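Local coordinates for putative trimethylamine methyltransferase (Rhizobium meliloti, PDB 4YYC), which probably transfers methyl groups as a methyltransferase of the trimethylamine methyltransferase family, at residues V68-D79 with Q97-C106; N245-D253 with L290-L298. All coordinates share one frame; numbering follows the deposited sequence.

How the contacts relate
Contact 1 is the outer, partly buried one, and contact 2 lies nearer the middle of the chain with every touching residue buried. They meet in one mixed sheet: strand 75-77, which contact 1 pairs with strand 98-100, has strand 251-252 of contact 2 on its other side, with Glu-76 O lying 2.8 Å from Phe-252 N. Helix 286-307 also serves both, since Leu-70 and Cys-106 pack on it. The chemistry follows the setting. Contact 1 combines strand pairing and an apolar face with a salt-bridge network on the opposite face and water-linked polar groups toward its ends, whereas contact 2 centres on one buried carboxylate. Both also touch the second subunit.

Contact 1. Residues V68-D79 with Q97-C106; sequences VVLEEIGIEFRD and QRVHFPKGLC
The carboxylate of Glu-76 is divided between two arginines: OE2 reaches across to Arg-98 NE at 2.7 Å, while OE1 accepts from Arg-78 NE and from a water that also joins Gln-97 NE2. OE2 is approached on its anti side, and the carboxylate and guanidinium planes stand 72° apart. Arg-98 starts with CG anti to its own N (chi1 -171°), then folds back at chi2 and chi3, which turns the guanidinium edge to two acceptors; its NH1 donates to Ile-73 O at 2.7 Å, where the helix gives way to the strand. Arginine suits this place because it can bridge a strand carboxylate and a carbonyl from the helix side. His-100 bonds the last turn of the helix, its ND1 donating in the ring plane to Glu-71 O (2.9 Å), while Gly-74 CA lies over one ring face. Gly-74, with positive phi, a backbone shape glycine adopts easily, turns the chain from helix into strand and brings its CA to 3.1 Å from Val-99 O. Strands 75-77 and 98-100 then run antiparallel in the middle of a four-stranded mixed sheet, Ile-75 and Val-99 forming a hydrogen-bonded pair. Their apolar side chains share a face with Phe-77, whose CD1 meets Val-99 CG2 at 3.7 Å. The Phe-101 ring, crossing Ile-75 at about a right angle, fills the corner between strand and helix, with Leu-70 CD2 3.7 Å from its CD1; Trp-87 meets both phenylalanines edge-to-face. At the ends the bonding is polar: Gln-97 OE1 receives Asp-79 N (2.8 Å), and the extended Glu-71 side chain sends OE1 to Lys-103 NZ (2.7 Å), nearly along its C-O axis. A water links Lys-103 NZ to Glu-72, whose other oxygen salt-bridges Arg-437 of the second subunit.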
ATOM      1  N   VAL A  68      24.553  18.000 -14.842  1.00 24.74           N
ATOM      2  CA  VAL A  68      24.791  19.425 -14.590  1.00 25.75           C
ATOM      3  C   VAL A  68      25.234  19.722 -13.158  1.00 24.79           C
ATOM      4  O   VAL A  68      26.212  20.402 -12.923  1.00 25.25           O
ATOM      5  CB  VAL A  68      23.534  20.254 -14.921  1.00 26.53           C
ATOM      6  CG1 VAL A  68      23.695  21.698 -14.446  1.00 27.39           C
ATOM      7  CG2 VAL A  68      23.303  20.214 -16.427  1.00 27.58           C
ATOM      8  N   VAL A  69      24.511  19.205 -12.188  1.00 23.95           N
ATOM      9  CA  VAL A  69      24.891  19.373 -10.775  1.00 23.55           C
ATOM     10  C   VAL A  69      26.324  18.881 -10.536  1.00 22.96           C
ATOM     11  O   VAL A  69      27.130  19.565  -9.887  1.00 22.49           O
ATOM     12  CB  VAL A  69      23.902  18.608  -9.876  1.00 22.96           C
ATOM     13  CG1 VAL A  69      24.416  18.495  -8.439  1.00 22.85           C
ATOM     14  CG2 VAL A  69      22.523  19.275  -9.926  1.00 23.57           C
ATOM     15  N   LEU A  70      26.631  17.689 -11.044  1.00 22.69           N
ATOM     16  CA  LEU A  70      27.945  17.088 -10.813  1.00 22.80           C
ATOM     17  C   LEU A  70      29.091  17.916 -11.398  1.00 24.01           C
ATOM     18  O   LEU A  70      30.189  17.924 -10.843  1.00 23.41           O
ATOM     19  CB  LEU A  70      28.017  15.673 -11.380  1.00 22.65           C
ATOM     20  CG  LEU A  70      27.302  14.597 -10.553  1.00 21.90           C
ATOM     21  CD1 LEU A  70      27.341  13.278 -11.313  1.00 22.18           C
ATOM     22  CD2 LEU A  70      27.902  14.415  -9.175  1.00 21.77           C
ATOM     23  N   GLU A  71      28.850  18.549 -12.549  1.00 25.25           N
ATOM     24  CA  GLU A  71      29.879  19.371 -13.163  1.00 27.30           C
ATOM     25  C   GLU A  71      29.957  20.774 -12.533  1.00 27.38           C
ATOM     26  O   GLU A  71      31.032  21.213 -12.152  1.00 27.57           O
ATOM     27  CB  GLU A  71      29.697  19.460 -14.673  1.00 29.00           C
ATOM     28  CG  GLU A  71      30.832  20.258 -15.294  1.00 31.97           C
ATOM     29  CD  GLU A  71      30.793  20.365 -16.794  1.00 35.26           C
ATOM     30  OE1 GLU A  71      29.812  19.939 -17.453  1.00 37.98           O
ATOM     31  OE2 GLU A  71      31.790  20.903 -17.313  1.00 38.34           O
ATOM     32  N   GLU A  72      28.841  21.473 -12.450  1.00 27.55           N
ATOM     33  CA  GLU A  72      28.814  22.866 -11.992  1.00 28.85           C
ATOM     34  C   GLU A  72      28.964  23.055 -10.502  1.00 28.15           C
ATOM     35  O   GLU A  72      29.620  23.975 -10.065  1.00 28.10           O
ATOM     36  CB  GLU A  72      27.529  23.558 -12.426  1.00 30.81           C
ATOM     37  CG  GLU A  72      27.389  23.677 -13.921  1.00 34.13           C
ATOM     38  CD  GLU A  72      26.119  24.419 -14.335  1.00 36.57           C
ATOM     39  OE1 GLU A  72      25.356  24.925 -13.423  1.00 38.44           O
ATOM     40  OE2 GLU A  72      25.895  24.442 -15.563  1.00 38.45           O
ATOM     41  N   ILE A  73      28.344  22.187  -9.729  1.00 26.52           N
ATOM     42  CA  ILE A  73      28.288  22.338  -8.266  1.00 26.33           C
ATOM     43  C   ILE A  73      29.294  21.402  -7.619  1.00 25.56           C
ATOM     44  O   ILE A  73      30.061  21.837  -6.766  1.00 26.59           O
ATOM     45  CB  ILE A  73      26.867  22.082  -7.719  1.00 26.04           C
ATOM     46  CG1 ILE A  73      25.908  23.100  -8.345  1.00 26.96           C
ATOM     47  CG2 ILE A  73      26.873  22.175  -6.202  1.00 25.81           C
ATOM     48  CD1 ILE A  73      24.452  22.835  -8.046  1.00 27.10           C
ATOM     49  N   GLY A  74      29.304  20.144  -8.035  1.00 24.62           N
ATOM     50  CA  GLY A  74      30.232  19.169  -7.506  1.00 23.47           C
ATOM     51  C   GLY A  74      29.756  18.540  -6.210  1.00 22.55           C
ATOM     52  O   GLY A  74      28.691  18.852  -5.696  1.00 23.04           O
ATOM     53  N   ILE A  75      30.561  17.621  -5.724  1.00 21.67           N
ATOM     54  CA  ILE A  75      30.279  16.888  -4.490  1.00 21.04           C
ATOM     55  C   ILE A  75      31.506  16.997  -3.594  1.00 21.20           C
ATOM     56  O   ILE A  75      32.626  16.815  -4.053  1.00 20.79           O
ATOM     57  CB  ILE A  75      30.017  15.413  -4.804  1.00 20.98           C
ATOM     58  CG1 ILE A  75      28.866  15.248  -5.812  1.00 21.27           C
ATOM     59  CG2 ILE A  75      29.764  14.626  -3.531  1.00 20.38           C
ATOM     60  CD1 ILE A  75      27.486  15.600  -5.320  1.00 21.36           C
ATOM     61  N   GLU A  76      31.295  17.321  -2.335  1.00 21.46           N
ATOM     62  CA  GLU A  76      32.415  17.359  -1.376  1.00 22.12           C
ATOM     63  C   GLU A  76      32.847  15.956  -0.959  1.00 21.25           C
ATOM     64  O   GLU A  76      32.015  15.128  -0.616  1.00 20.19           O
ATOM     65  CB  GLU A  76      32.008  18.124  -0.123  1.00 23.78           C
ATOM     66  CG  GLU A  76      31.625  19.580  -0.370  1.00 25.40           C
ATOM     67  CD  GLU A  76      32.767  20.526  -0.097  1.00 27.38           C
ATOM     68  OE1 GLU A  76      33.280  20.534   1.042  1.00 28.46           O
ATOM     69  OE2 GLU A  76      33.188  21.255  -1.025  1.00 29.38           O
ATOM     70  N   PHE A  77      34.161  15.700  -0.973  1.00 20.83           N
ATOM     71  CA  PHE A  77      34.736  14.509  -0.405  1.00 20.58           C
ATOM     72  C   PHE A  77      35.607  15.058   0.692  1.00 21.15           C
ATOM     73  O   PHE A  77      36.689  15.570   0.429  1.00 21.83           O
ATOM     74  CB  PHE A  77      35.506  13.709  -1.464  1.00 20.68           C
ATOM     75  CG  PHE A  77      34.606  12.866  -2.336  1.00 20.18           C
ATOM     76  CD1 PHE A  77      33.754  13.450  -3.274  1.00 20.40           C
ATOM     77  CD2 PHE A  77      34.565  11.487  -2.174  1.00 20.00           C
ATOM     78  CE1 PHE A  77      32.883  12.659  -4.008  1.00 20.14           C
ATOM     79  CE2 PHE A  77      33.698  10.698  -2.912  1.00 19.59           C
ATOM     80  CZ  PHE A  77      32.848  11.281  -3.815  1.00 19.90           C
ATOM     81  N   ARG A  78      35.125  15.004   1.934  1.00 21.13           N
ATOM     82  CA  ARG A  78      35.778  15.747   3.023  1.00 22.36           C
ATOM     83  C   ARG A  78      36.726  14.931   3.875  1.00 22.77           C
ATOM     84  O   ARG A  78      36.462  13.790   4.164  1.00 22.36           O
ATOM     85  CB  ARG A  78      34.733  16.379   3.914  1.00 23.11           C
ATOM     86  CG  ARG A  78      33.941  17.407   3.170  1.00 24.07           C
ATOM     87  CD  ARG A  78      32.955  18.126   4.071  1.00 25.39           C
ATOM     88  NE  ARG A  78      32.337  19.269   3.388  1.00 26.20           N
ATOM     89  CZ  ARG A  78      31.343  19.991   3.918  1.00 27.68           C
ATOM     90  NH1 ARG A  78      30.840  19.671   5.105  1.00 27.69           N
ATOM     91  NH2 ARG A  78      30.825  21.018   3.248  1.00 28.47           N
ATOM     92  N   ASP A  79      37.828  15.565   4.258  1.00 23.71           N
ATOM     93  CA  ASP A  79      38.795  15.027   5.193  1.00 24.93           C
ATOM     94  C   ASP A  79      39.366  13.693   4.728  1.00 24.41           C
ATOM     95  O   ASP A  79      39.666  12.842   5.565  1.00 24.99           O
ATOM     96  CB  ASP A  79      38.161  14.952   6.615  1.00 25.58           C
ATOM     97  CG  ASP A  79      37.632  16.292   7.087  1.00 26.81           C
ATOM     98  OD1 ASP A  79      38.416  17.216   7.142  1.00 28.47           O
ATOM     99  OD2 ASP A  79      36.414  16.440   7.322  1.00 29.07           O
ATOM    100  N   GLN A  97      38.042  20.692  -1.363  1.00 27.85           N
ATOM    101  CA  GLN A  97      37.443  19.388  -1.119  1.00 27.04           C
ATOM    102  C   GLN A  97      36.266  19.141  -2.022  1.00 25.47           C
ATOM    103  O   GLN A  97      35.603  18.116  -1.866  1.00 24.19           O
ATOM    104  CB  GLN A  97      37.027  19.271   0.336  1.00 27.25           C
ATOM    105  CG  GLN A  97      38.202  19.471   1.259  1.00 28.84           C
ATOM    106  CD  GLN A  97      37.887  19.031   2.658  1.00 29.86           C
ATOM    107  OE1 GLN A  97      38.492  18.097   3.172  1.00 31.96           O
ATOM    108  NE2 GLN A  97      36.903  19.671   3.272  1.00 30.32           N
ATOM    109  N   ARG A  98      36.015  20.035  -2.988  1.00 25.36           N
ATOM    110  CA  ARG A  98      34.869  19.868  -3.901  1.00 25.77           C
ATOM    111  C   ARG A  98      35.353  19.186  -5.173  1.00 25.36           C
ATOM    112  O   ARG A  98      36.284  19.670  -5.823  1.00 25.71           O
ATOM    113  CB  ARG A  98      34.295  21.230  -4.264  1.00 27.03           C
ATOM    114  CG  ARG A  98      32.980  21.181  -5.034  1.00 27.88           C
ATOM    115  CD  ARG A  98      31.818  20.766  -4.176  1.00 28.10           C
ATOM    116  NE  ARG A  98      31.554  21.775  -3.152  1.00 28.92           N
ATOM    117  CZ  ARG A  98      30.923  22.927  -3.337  1.00 30.56           C
ATOM    118  NH1 ARG A  98      30.400  23.281  -4.537  1.00 31.02           N
ATOM    119  NH2 ARG A  98      30.797  23.752  -2.288  1.00 30.98           N
ATOM    120  N   VAL A  99      34.713  18.079  -5.531  1.00 23.68           N
ATOM    121  CA  VAL A  99      35.025  17.387  -6.762  1.00 23.60           C
ATOM    122  C   VAL A  99      33.994  17.735  -7.840  1.00 23.80           C
ATOM    123  O   VAL A  99      32.818  17.499  -7.642  1.00 23.30           O
ATOM    124  CB  VAL A  99      35.058  15.875  -6.551  1.00 22.67           C
ATOM    125  CG1 VAL A  99      35.506  15.200  -7.826  1.00 23.07           C
ATOM    126  CG2 VAL A  99      35.999  15.525  -5.408  1.00 22.59           C
ATOM    127  N   HIS A 100      34.470  18.321  -8.956  1.00 24.84           N
ATOM    128  CA  HIS A 100      33.632  18.636 -10.108  1.00 25.18           C
ATOM    129  C   HIS A 100      33.861  17.575 -11.180  1.00 25.19           C
ATOM    130  O   HIS A 100      35.004  17.289 -11.561  1.00 25.75           O
ATOM    131  CB  HIS A 100      33.955  20.037 -10.642  1.00 26.75           C
ATOM    132  CG  HIS A 100      33.647  21.133  -9.665  1.00 27.15           C
ATOM    133  ND1 HIS A 100      32.484  21.875  -9.725  1.00 27.63           N
ATOM    134  CD2 HIS A 100      34.329  21.590  -8.586  1.00 27.63           C
ATOM    135  CE1 HIS A 100      32.471  22.748  -8.732  1.00 27.90           C
ATOM    136  NE2 HIS A 100      33.589  22.610  -8.037  1.00 28.04           N
ATOM    137  N   PHE A 101      32.784  17.017 -11.714  1.00 24.37           N
ATOM    138  CA  PHE A 101      32.869  15.838 -12.573  1.00 24.49           C
ATOM    139  C   PHE A 101      32.537  16.190 -14.024  1.00 25.93           C
ATOM    140  O   PHE A 101      31.442  16.691 -14.305  1.00 26.62           O
ATOM    141  CB  PHE A 101      31.885  14.763 -12.090  1.00 23.42           C
ATOM    142  CG  PHE A 101      32.113  14.318 -10.657  1.00 22.60           C
ATOM    143  CD1 PHE A 101      31.569  15.031  -9.598  1.00 22.00           C
ATOM    144  CD2 PHE A 101      32.834  13.165 -10.379  1.00 22.37           C
ATOM    145  CE1 PHE A 101      31.743  14.616  -8.291  1.00 21.56           C
ATOM    146  CE2 PHE A 101      33.023  12.761  -9.066  1.00 21.74           C
ATOM    147  CZ  PHE A 101      32.496  13.502  -8.023  1.00 21.44           C
ATOM    148  N   PRO A 102      33.428  15.841 -14.963  1.00 26.56           N
ATOM    149  CA  PRO A 102      33.057  15.913 -16.362  1.00 27.90           C
ATOM    150  C   PRO A 102      31.840  15.073 -16.637  1.00 27.46           C
ATOM    151  O   PRO A 102      31.624  14.067 -15.982  1.00 26.47           O
ATOM    152  CB  PRO A 102      34.244  15.308 -17.085  1.00 28.19           C
ATOM    153  CG  PRO A 102      35.374  15.378 -16.166  1.00 28.16           C
ATOM    154  CD  PRO A 102      34.836  15.436 -14.783  1.00 26.92           C
ATOM    155  N   LYS A 103      31.071  15.477 -17.618  1.00 28.88           N
ATOM    156  CA  LYS A 103      29.819  14.795 -17.879  1.00 29.75           C
ATOM    157  C   LYS A 103      30.069  13.370 -18.353  1.00 28.66           C
ATOM    158  O   LYS A 103      30.894  13.141 -19.238  1.00 29.78           O
ATOM    159  CB  LYS A 103      28.941  15.607 -18.845  1.00 32.33           C
ATOM    160  CG  LYS A 103      28.533  16.941 -18.214  1.00 34.58           C
ATOM    161  CD  LYS A 103      27.096  17.357 -18.427  1.00 36.27           C
ATOM    162  CE  LYS A 103      26.909  18.595 -19.254  1.00 39.94           C
ATOM    163  NZ  LYS A 103      27.356  19.841 -18.546  1.00 41.77           N
ATOM    164  N   GLY A 104      29.391  12.430 -17.694  1.00 27.44           N
ATOM    165  CA  GLY A 104      29.466  11.028 -18.020  1.00 26.69           C
ATOM    166  C   GLY A 104      30.515  10.245 -17.254  1.00 25.56           C
ATOM    167  O   GLY A 104      30.516   9.031 -17.321  1.00 25.40           O
ATOM    168  N   LEU A 105      31.444  10.917 -16.569  1.00 24.95           N
ATOM    169  CA  LEU A 105      32.573  10.217 -15.966  1.00 24.45           C
ATOM    170  C   LEU A 105      32.122   9.163 -14.981  1.00 23.22           C
ATOM    171  O   LEU A 105      32.567   8.015 -15.025  1.00 22.76           O
ATOM    172  CB  LEU A 105      33.549  11.200 -15.272  1.00 24.63           C
ATOM    173  CG  LEU A 105      34.759  10.585 -14.553  1.00 24.75           C
ATOM    174  CD1 LEU A 105      35.564   9.718 -15.493  1.00 25.49           C
ATOM    175  CD2 LEU A 105      35.625  11.641 -13.869  1.00 24.78           C
ATOM    176  N   CYS A 106      31.260   9.559 -14.069  1.00 22.51           N
ATOM    177  CA  CYS A 106      30.785   8.612 -13.042  1.00 21.75           C
ATOM    178  C   CYS A 106      30.063   7.429 -13.654  1.00 21.78           C
ATOM    179  O   CYS A 106      30.319   6.293 -13.318  1.00 21.35           O
ATOM    180  CB  CYS A 106      29.887   9.308 -12.016  1.00 21.33           C
ATOM    181  SG  CYS A 106      30.763  10.520 -10.989  1.00 21.84           S
TER
HETATM  182  O   HOH W   1      26.387  22.234 -17.125  1.00 43.94           O
HETATM  183  O   HOH W   2      35.134  22.058   2.215  1.00 45.05           O
HETATM  184  O   HOH W   3      39.138  15.475   1.263  1.00 25.73           O
HETATM  185  O   HOH W   4      36.289  19.314   5.949  1.00 48.49           O

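Contact 2. Residues N245-D253 with L290-L298; sequences NANSPMVFD and LTQILAEVL
Glu-296 lays its carboxylate against the loop residues Ser-248, Pro-249 and Met-250, with the Ala-246 methyl close to OE1. Its chain is extended beyond CG (chi2 -179°), the reach needed to carry both oxygens from the helix to the loop. Ser-248 OG donates to OE1 at 2.6 Å on the syn lone pair; the same hydroxyl oxygen also bonds Phe-275 N. OE2 is held from opposite faces of the carboxylate plane, by Met-250 N at 2.8 Å and by Gln-292 NE2, one helical turn back, at 3.0 Å. The acid thus satisfies a buried backbone N-H and has its rotation fixed. The loop follows strand 240-245 and the helix, 286-307, crosses between parallel strands 269-277 and 313-322, a beta-alpha-beta unit consistent with the family's TIM barrel. A cis peptide before Pro-249 and a positive phi at Met-250 (62°) bend the loop so that Ser-248 OG and Met-250 N both face the carboxylate. Pro-249 CB packs on Gln-292 NE2 at 3.5 Å, an amide nitrogen that also donates to Met-281 O. Met-250, modelled as selenomethionine, crosses Gln-292 at about a right angle, CG to CG 3.9 Å. Phe-252 turns its ring edge to Glu-296 O, CZ lying 3.5 Å away.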
ATOM      1  N   ASN A 245      26.389   5.997   3.994  1.00 16.39           N
ATOM      2  CA  ASN A 245      25.565   7.157   3.793  1.00 17.32           C
ATOM      3  C   ASN A 245      26.332   8.343   3.223  1.00 18.13           C
ATOM      4  O   ASN A 245      27.519   8.522   3.514  1.00 18.37           O
ATOM      5  CB  ASN A 245      24.902   7.585   5.082  1.00 17.68           C
ATOM      6  CG  ASN A 245      23.855   6.596   5.564  1.00 18.15           C
ATOM      7  OD1 ASN A 245      24.043   5.952   6.600  1.00 20.45           O
ATOM      8  ND2 ASN A 245      22.744   6.486   4.850  1.00 18.49           N
ATOM      9  N   ALA A 246      25.665   9.133   2.392  1.00 18.12           N
ATOM     10  CA  ALA A 246      26.072  10.491   2.114  1.00 18.82           C
ATOM     11  C   ALA A 246      25.528  11.359   3.223  1.00 19.83           C
ATOM     12  O   ALA A 246      24.427  11.100   3.759  1.00 20.03           O
ATOM     13  CB  ALA A 246      25.543  10.992   0.791  1.00 18.97           C
ATOM     14  N   ASN A 247      26.273  12.394   3.536  1.00 20.80           N
ATOM     15  CA  ASN A 247      25.800  13.479   4.377  1.00 21.90           C
ATOM     16  C   ASN A 247      25.106  14.484   3.471  1.00 21.64           C
ATOM     17  O   ASN A 247      25.629  15.525   3.119  1.00 21.96           O
ATOM     18  CB  ASN A 247      26.963  14.111   5.141  1.00 24.04           C
ATOM     19  CG  ASN A 247      26.495  15.135   6.147  1.00 26.76           C
ATOM     20  OD1 ASN A 247      25.297  15.242   6.448  1.00 27.95           O
ATOM     21  ND2 ASN A 247      27.438  15.927   6.658  1.00 30.04           N
ATOM     22  N   SER A 248      23.906  14.134   3.049  1.00 20.64           N
ATOM     23  CA  SER A 248      23.190  14.940   2.080  1.00 20.58           C
ATOM     24  C   SER A 248      22.894  16.311   2.710  1.00 21.38           C
ATOM     25  O   SER A 248      22.548  16.332   3.898  1.00 21.42           O
ATOM     26  CB  SER A 248      21.892  14.233   1.677  1.00 20.16           C
ATOM     27  OG  SER A 248      22.182  12.876   1.285  1.00 20.20           O
ATOM     28  N   PRO A 249      23.026  17.428   1.978  1.00 21.43           N
ATOM     29  CA  PRO A 249      23.279  17.438   0.523  1.00 21.46           C
ATOM     30  C   PRO A 249      24.763  17.413   0.121  1.00 21.67           C
ATOM     31  O   PRO A 249      25.549  18.234   0.571  1.00 22.10           O
ATOM     32  CB  PRO A 249      22.646  18.756   0.054  1.00 22.48           C
ATOM     33  CG  PRO A 249      22.693  19.641   1.281  1.00 22.84           C
ATOM     34  CD  PRO A 249      22.542  18.731   2.471  1.00 22.03           C
HETATM   35  N   MSE A 250      25.080  16.472  -0.781  1.00 21.10           N
HETATM   36  CA  MSE A 250      26.244  16.515  -1.682  1.00 21.02           C
HETATM   37  C   MSE A 250      27.562  16.522  -0.914  1.00 20.70           C
HETATM   38  O   MSE A 250      28.521  17.156  -1.335  1.00 20.80           O
HETATM   39  CB  MSE A 250      26.067  17.715  -2.655  1.00 22.12           C
HETATM   40  CG  MSE A 250      24.814  17.518  -3.545  1.00 22.17           C
HETATM   41 SE   MSE A 250      24.541  19.129  -4.656  1.00 26.27          SE
HETATM   42  CE  MSE A 250      23.649  20.286  -3.313  1.00 26.13           C
ATOM     43  N   VAL A 251      27.624  15.791   0.195  1.00 20.06           N
ATOM     44  CA  VAL A 251      28.878  15.638   0.944  1.00 20.19           C
ATOM     45  C   VAL A 251      29.043  14.173   1.263  1.00 19.47           C
ATOM     46  O   VAL A 251      28.084  13.542   1.744  1.00 19.48           O
ATOM     47  CB  VAL A 251      28.843  16.431   2.282  1.00 20.43           C
ATOM     48  CG1 VAL A 251      30.046  16.102   3.169  1.00 20.97           C
ATOM     49  CG2 VAL A 251      28.794  17.935   2.014  1.00 21.32           C
ATOM     50  N   PHE A 252      30.277  13.668   1.088  1.00 19.29           N
ATOM     51  CA  PHE A 252      30.706  12.411   1.734  1.00 19.29           C
ATOM     52  C   PHE A 252      31.784  12.750   2.747  1.00 19.93           C
ATOM     53  O   PHE A 252      32.717  13.432   2.420  1.00 19.95           O
ATOM     54  CB  PHE A 252      31.238  11.399   0.702  1.00 19.08           C
ATOM     55  CG  PHE A 252      30.141  10.771  -0.123  1.00 18.95           C
ATOM     56  CD1 PHE A 252      29.448   9.669   0.340  1.00 18.90           C
ATOM     57  CD2 PHE A 252      29.800  11.319  -1.353  1.00 19.90           C
ATOM     58  CE1 PHE A 252      28.417   9.110  -0.397  1.00 18.64           C
ATOM     59  CE2 PHE A 252      28.763  10.764  -2.114  1.00 19.22           C
ATOM     60  CZ  PHE A 252      28.076   9.678  -1.642  1.00 18.80           C
ATOM     61  N   ASP A 253      31.595  12.245   3.953  1.00 21.08           N
ATOM     62  CA  ASP A 253      32.512  12.485   5.047  1.00 23.03           C
ATOM     63  C   ASP A 253      33.511  11.363   5.266  1.00 22.63           C
ATOM     64  O   ASP A 253      33.367  10.234   4.799  1.00 20.96           O
ATOM     65  CB  ASP A 253      31.707  12.728   6.321  1.00 24.94           C
ATOM     66  CG  ASP A 253      31.156  14.133   6.407  1.00 27.74           C
ATOM     67  OD1 ASP A 253      31.932  15.095   6.154  1.00 30.59           O
ATOM     68  OD2 ASP A 253      29.957  14.263   6.756  1.00 31.10           O
ATOM     69  N   LEU A 290      15.122  13.887  -6.590  1.00 18.70           N
ATOM     70  CA  LEU A 290      15.680  12.844  -7.448  1.00 19.18           C
ATOM     71  C   LEU A 290      16.993  13.249  -8.106  1.00 18.86           C
ATOM     72  O   LEU A 290      17.888  12.444  -8.264  1.00 18.77           O
ATOM     73  CB  LEU A 290      14.722  12.438  -8.563  1.00 20.41           C
ATOM     74  CG  LEU A 290      13.605  11.526  -8.105  1.00 21.39           C
ATOM     75  CD1 LEU A 290      12.618  11.349  -9.230  1.00 22.97           C
ATOM     76  CD2 LEU A 290      14.139  10.175  -7.624  1.00 21.57           C
ATOM     77  N   THR A 291      17.069  14.487  -8.597  1.00 18.97           N
ATOM     78  CA  THR A 291      18.270  14.967  -9.215  1.00 19.51           C
ATOM     79  C   THR A 291      19.438  14.916  -8.218  1.00 18.60           C
ATOM     80  O   THR A 291      20.547  14.478  -8.545  1.00 18.49           O
ATOM     81  CB  THR A 291      18.029  16.412  -9.691  1.00 20.64           C
ATOM     82  OG1 THR A 291      16.965  16.369 -10.648  1.00 21.59           O
ATOM     83  CG2 THR A 291      19.237  16.986 -10.290  1.00 21.44           C
ATOM     84  N   GLN A 292      19.192  15.415  -7.008  1.00 18.45           N
ATOM     85  CA  GLN A 292      20.259  15.407  -5.997  1.00 18.33           C
ATOM     86  C   GLN A 292      20.670  13.982  -5.621  1.00 17.91           C
ATOM     87  O   GLN A 292      21.853  13.674  -5.483  1.00 17.55           O
ATOM     88  CB  GLN A 292      19.850  16.169  -4.762  1.00 18.88           C
ATOM     89  CG  GLN A 292      21.032  16.540  -3.880  1.00 19.12           C
ATOM     90  CD  GLN A 292      20.507  17.124  -2.580  1.00 19.63           C
ATOM     91  OE1 GLN A 292      19.998  18.218  -2.577  1.00 20.45           O
ATOM     92  NE2 GLN A 292      20.600  16.373  -1.481  1.00 18.86           N
ATOM     93  N   ILE A 293      19.683  13.125  -5.432  1.00 17.56           N
ATOM     94  CA  ILE A 293      19.950  11.726  -5.164  1.00 17.23           C
ATOM     95  C   ILE A 293      20.847  11.089  -6.219  1.00 16.88           C
ATOM     96  O   ILE A 293      21.844  10.428  -5.902  1.00 16.59           O
ATOM     97  CB  ILE A 293      18.640  10.915  -5.033  1.00 17.44           C
ATOM     98  CG1 ILE A 293      17.976  11.247  -3.697  1.00 17.97           C
ATOM     99  CG2 ILE A 293      18.922   9.424  -5.127  1.00 17.71           C
ATOM    100  CD1 ILE A 293      16.519  10.777  -3.657  1.00 18.53           C
ATOM    101  N   LEU A 294      20.501  11.300  -7.481  1.00 16.94           N
ATOM    102  CA  LEU A 294      21.238  10.669  -8.558  1.00 17.13           C
ATOM    103  C   LEU A 294      22.676  11.197  -8.586  1.00 17.14           C
ATOM    104  O   LEU A 294      23.617  10.419  -8.792  1.00 17.32           O
ATOM    105  CB  LEU A 294      20.520  10.859  -9.908  1.00 17.70           C
ATOM    106  CG  LEU A 294      21.227  10.268 -11.126  1.00 18.47           C
ATOM    107  CD1 LEU A 294      21.458   8.769 -10.953  1.00 18.54           C
ATOM    108  CD2 LEU A 294      20.383  10.562 -12.373  1.00 19.06           C
ATOM    109  N   ALA A 295      22.861  12.500  -8.361  1.00 17.08           N
ATOM    110  CA  ALA A 295      24.230  13.081  -8.310  1.00 17.63           C
ATOM    111  C   ALA A 295      25.055  12.465  -7.185  1.00 17.32           C
ATOM    112  O   ALA A 295      26.186  12.033  -7.401  1.00 17.24           O
ATOM    113  CB  ALA A 295      24.139  14.601  -8.153  1.00 18.23           C
ATOM    114  N   GLU A 296      24.477  12.358  -5.991  1.00 16.61           N
ATOM    115  CA  GLU A 296      25.178  11.796  -4.826  1.00 16.59           C
ATOM    116  C   GLU A 296      25.534  10.328  -5.081  1.00 16.22           C
ATOM    117  O   GLU A 296      26.655   9.920  -4.821  1.00 15.87           O
ATOM    118  CB  GLU A 296      24.351  11.937  -3.558  1.00 16.97           C
ATOM    119  CG  GLU A 296      24.166  13.361  -3.136  1.00 18.00           C
ATOM    120  CD  GLU A 296      23.369  13.540  -1.872  1.00 18.51           C
ATOM    121  OE1 GLU A 296      23.030  12.545  -1.168  1.00 19.20           O
ATOM    122  OE2 GLU A 296      23.048  14.709  -1.539  1.00 19.83           O
ATOM    123  N   VAL A 297      24.588   9.550  -5.610  1.00 15.80           N
ATOM    124  CA  VAL A 297      24.873   8.150  -5.880  1.00 15.73           C
ATOM    125  C   VAL A 297      25.899   7.964  -6.970  1.00 16.13           C
ATOM    126  O   VAL A 297      26.801   7.132  -6.836  1.00 16.29           O
ATOM    127  CB  VAL A 297      23.570   7.332  -6.159  1.00 15.66           C
ATOM    128  CG1 VAL A 297      23.939   5.947  -6.704  1.00 15.86           C
ATOM    129  CG2 VAL A 297      22.686   7.281  -4.929  1.00 15.68           C
ATOM    130  N   LEU A 298      25.796   8.731  -8.049  1.00 16.30           N
ATOM    131  CA  LEU A 298      26.809   8.614  -9.091  1.00 16.87           C
ATOM    132  C   LEU A 298      28.225   8.806  -8.521  1.00 16.89           C
ATOM    133  O   LEU A 298      29.120   8.030  -8.837  1.00 16.86           O
ATOM    134  CB  LEU A 298      26.525   9.609 -10.236  1.00 17.55           C
ATOM    135  CG  LEU A 298      25.415   9.227 -11.214  1.00 17.87           C
ATOM    136  CD1 LEU A 298      25.008  10.406 -12.065  1.00 18.54           C
ATOM    137  CD2 LEU A 298      25.833   8.073 -12.115  1.00 18.34           C
TER